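Local structure of alcohol dehydrogenase, zinc-containing (Thermotoga maritima, 1VJ0) at residues I74-R82 with L170-C178. The protein probably acts as a zinc-dependent oxidoreductase of the medium-chain dehydrogenase/reductase family, likely an alcohol dehydrogenase. Numbering follows the deposited sequence. Where two conformers were deposited one is given.
Sequences ILGHEGAGR and LDVLAMAMC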
loop_
_atom_site.group_PDB
_atom_site.type_symbol
_atom_site.label_atom_id
_atom_site.label_comp_id
_atom_site.label_asym_id
_atom_site.label_seq_id
_atom_site.Cartn_x
_atom_site.Cartn_y
_atom_site.Cartn_z
ATOM N N ILE A 74 -22.850 -31.314 -13.504
ATOM C CA ILE A 74 -22.907 -31.567 -12.074
ATOM C C ILE A 74 -22.563 -30.273 -11.289
ATOM O O ILE A 74 -21.424 -29.795 -11.265
ATOM C CB ILE A 74 -22.003 -32.748 -11.674
ATOM C CG1 ILE A 74 -22.416 -34.049 -12.392
ATOM C CG2 ILE A 74 -22.037 -32.925 -10.173
ATOM C CD1 ILE A 74 -21.325 -35.122 -12.471
ATOM N N LEU A 75 -23.574 -29.725 -10.618
ATOM C CA LEU A 75 -23.405 -28.504 -9.870
ATOM C C LEU A 75 -22.601 -28.797 -8.625
ATOM O O LEU A 75 -22.272 -29.977 -8.343
ATOM C CB LEU A 75 -24.753 -27.886 -9.507
ATOM C CG LEU A 75 -25.630 -27.415 -10.656
ATOM C CD1 LEU A 75 -27.025 -27.151 -10.141
ATOM C CD2 LEU A 75 -25.057 -26.198 -11.307
ATOM N N GLY A 76 -22.307 -27.719 -7.886
ATOM C CA GLY A 76 -21.637 -27.808 -6.594
ATOM C C GLY A 76 -20.211 -27.331 -6.743
ATOM O O GLY A 76 -19.392 -28.043 -7.299
ATOM N N HIS A 77 -19.922 -26.132 -6.259
ATOM C CA HIS A 77 -18.572 -25.558 -6.347
ATOM C C HIS A 77 -17.918 -25.357 -4.967
ATOM O O HIS A 77 -16.863 -24.710 -4.842
ATOM C CB HIS A 77 -18.639 -24.249 -7.135
ATOM C CG HIS A 77 -19.600 -23.251 -6.576
ATOM N ND1 HIS A 77 -20.918 -23.175 -6.983
ATOM C CD2 HIS A 77 -19.429 -22.270 -5.652
ATOM C CE1 HIS A 77 -21.526 -22.208 -6.310
ATOM N NE2 HIS A 77 -20.644 -21.647 -5.495
ATOM N N GLU A 78 -18.570 -25.886 -3.930
ATOM C CA GLU A 78 -18.096 -25.807 -2.556
ATOM C C GLU A 78 -17.924 -27.271 -2.058
ATOM O O GLU A 78 -18.920 -27.980 -1.806
ATOM C CB GLU A 78 -19.178 -25.112 -1.693
ATOM C CG GLU A 78 -19.447 -23.623 -2.002
ATOM C CD GLU A 78 -20.713 -23.040 -1.333
ATOM O OE1 GLU A 78 -21.102 -23.346 -0.173
ATOM O OE2 GLU A 78 -21.353 -22.254 -1.988
ATOM N N GLY A 79 -16.673 -27.691 -1.865
ATOM C CA GLY A 79 -16.358 -29.046 -1.523
ATOM C C GLY A 79 -15.170 -29.297 -0.604
ATOM O O GLY A 79 -14.216 -28.511 -0.535
ATOM N N ALA A 80 -15.272 -30.381 0.144
ATOM C CA ALA A 80 -14.143 -30.927 0.911
ATOM C C ALA A 80 -14.211 -32.406 0.769
ATOM O O ALA A 80 -15.299 -32.980 0.661
ATOM C CB ALA A 80 -14.225 -30.527 2.358
ATOM N N GLY A 81 -13.062 -33.054 0.750
ATOM C CA GLY A 81 -13.060 -34.502 0.676
ATOM C C GLY A 81 -11.721 -35.191 0.968
ATOM O O GLY A 81 -10.825 -34.642 1.604
ATOM N N ARG A 82 -11.640 -36.418 0.506
ATOM C CA ARG A 82 -10.576 -37.315 0.793
ATOM C C ARG A 82 -9.955 -37.807 -0.493
ATOM O O ARG A 82 -10.666 -38.256 -1.411
ATOM C CB ARG A 82 -11.122 -38.499 1.582
ATOM C CG ARG A 82 -10.063 -39.483 2.007
ATOM C CD ARG A 82 -10.588 -40.751 2.646
ATOM N NE ARG A 82 -11.168 -40.495 3.974
ATOM C CZ ARG A 82 -12.450 -40.702 4.309
ATOM N NH1 ARG A 82 -13.338 -41.191 3.441
ATOM N NH2 ARG A 82 -12.851 -40.424 5.556
ATOM N N LEU A 170 -15.039 -30.054 8.142
ATOM C CA LEU A 170 -15.081 -30.031 6.681
ATOM C C LEU A 170 -16.341 -29.424 6.129
ATOM O O LEU A 170 -16.328 -28.824 5.062
ATOM C CB LEU A 170 -14.934 -31.440 6.131
ATOM C CG LEU A 170 -13.662 -32.188 6.487
ATOM C CD1 LEU A 170 -13.588 -33.418 5.571
ATOM C CD2 LEU A 170 -12.462 -31.324 6.327
ATOM N N ASP A 171 -17.431 -29.575 6.858
ATOM C CA ASP A 171 -18.670 -28.894 6.511
ATOM C C ASP A 171 -18.500 -27.391 6.525
ATOM O O ASP A 171 -18.944 -26.734 5.611
ATOM C CB ASP A 171 -19.753 -29.288 7.501
ATOM C CG ASP A 171 -20.350 -30.657 7.211
ATOM O OD1 ASP A 171 -20.046 -31.263 6.150
ATOM O OD2 ASP A 171 -21.148 -31.176 7.995
ATOM N N VAL A 172 -17.871 -26.853 7.576
ATOM C CA VAL A 172 -17.642 -25.405 7.666
ATOM C C VAL A 172 -16.672 -24.981 6.573
ATOM O O VAL A 172 -16.847 -23.919 5.966
ATOM C CB VAL A 172 -17.130 -24.991 9.054
ATOM C CG1 VAL A 172 -16.652 -23.528 9.065
ATOM C CG2 VAL A 172 -18.227 -25.200 10.088
ATOM N N LEU A 173 -15.620 -25.765 6.339
ATOM C CA LEU A 173 -14.673 -25.414 5.278
ATOM C C LEU A 173 -15.323 -25.376 3.894
ATOM O O LEU A 173 -15.079 -24.455 3.116
ATOM C CB LEU A 173 -13.474 -26.369 5.239
ATOM C CG LEU A 173 -12.540 -26.181 6.429
ATOM C CD1 LEU A 173 -11.451 -27.247 6.393
ATOM C CD2 LEU A 173 -11.954 -24.771 6.426
ATOM N N ALA A 174 -16.122 -26.363 3.581
ATOM C CA ALA A 174 -16.821 -26.362 2.278
ATOM C C ALA A 174 -17.619 -25.067 2.053
ATOM O O ALA A 174 -17.436 -24.360 1.019
ATOM C CB ALA A 174 -17.701 -27.580 2.139
ATOM N N MET A 175 -18.423 -24.697 3.024
ATOM C CA MET A 175 -19.193 -23.444 2.924
ATOM C C MET A 175 -18.295 -22.197 2.793
ATOM O O MET A 175 -18.584 -21.279 2.026
ATOM C CB MET A 175 -20.115 -23.334 4.132
ATOM C CG MET A 175 -20.439 -21.906 4.471
ATOM S SD MET A 175 -21.416 -21.813 5.921
ATOM C CE MET A 175 -20.328 -22.399 7.202
ATOM N N ALA A 176 -17.186 -22.190 3.516
ATOM C CA ALA A 176 -16.287 -21.051 3.599
ATOM C C ALA A 176 -15.654 -20.707 2.265
ATOM O O ALA A 176 -15.252 -19.562 2.022
ATOM C CB ALA A 176 -15.158 -21.368 4.566
ATOM N N MET A 177 -15.548 -21.714 1.424
ATOM C CA MET A 177 -14.792 -21.632 0.179
ATOM C C MET A 177 -15.403 -20.591 -0.727
ATOM O O MET A 177 -14.700 -19.956 -1.517
ATOM C CB MET A 177 -14.878 -22.961 -0.568
ATOM C CG MET A 177 -14.278 -24.125 0.125
ATOM S SD MET A 177 -12.507 -23.937 0.059
ATOM C CE MET A 177 -12.170 -22.862 1.503
ATOM N N CYS A 178 -16.716 -20.461 -0.652
ATOM C CA CYS A 178 -17.368 -19.526 -1.513
ATOM C C CYS A 178 -17.598 -18.199 -0.786
ATOM O O CYS A 178 -16.775 -17.253 -0.962
ATOM C CB CYS A 178 -18.686 -20.102 -1.990
ATOM S SG CYS A 178 -19.496 -18.920 -3.012
HETATM O O HOH W 1 -20.730 -20.395 1.176
#
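Glu78 holds CG beside its backbone N (chi1 -67°) and runs on extended, which carries its carboxylate along helix 170-188 to Cys178, whose SG, in the conformer described here, stands anti to its own N (chi1 178°) and turns to the same zinc ion. The pair belongs to the catalytic-type zinc site of the medium-chain dehydrogenase fold, where a strand of the GroES-like domain meets this helix; His77 and Cys55 complete the four protein ligands. Strand 78-82 and helix 170-178 run roughly antiparallel but skewed, at 146°, with axes 6.3 Å apart at closest approach. Such closeness is consistent with the small methyls of Ala80 and Ala174 facing across: Gly79 and Ala174 bring their CA atoms to 4.7 Å, and the Ala174 methyl rests against the Gly79 backbone. One step along, Ala80 CB meets Leu170 CB at 3.9 Å, while Leu170 and Ala174 also reach strand 45-54 through Ser51.

Toward the metal, the two carboxylate oxygens of Glu78 divide the work. OE2 sits 3.4 Å from Cys178 CB on the zinc side, whereas OE1 passes over Met175 CA and forms a salt bridge with Lys373, which would tend to keep the carboxylate fixed in rotation. Replacing Glu78 by an alanine removes the carboxylate and is likely to leave the zinc one protein ligand short, Lys373 without its mate, and a gap beside Cys178. In the same conformer, Cys178 SG approaches the His77 ring at its edge, near the ring plane, 3.9 Å from NE2. The Glu78 chain lies alongside the helix at Ala174-Cys178, with CB 3.3 Å from Ala174 O.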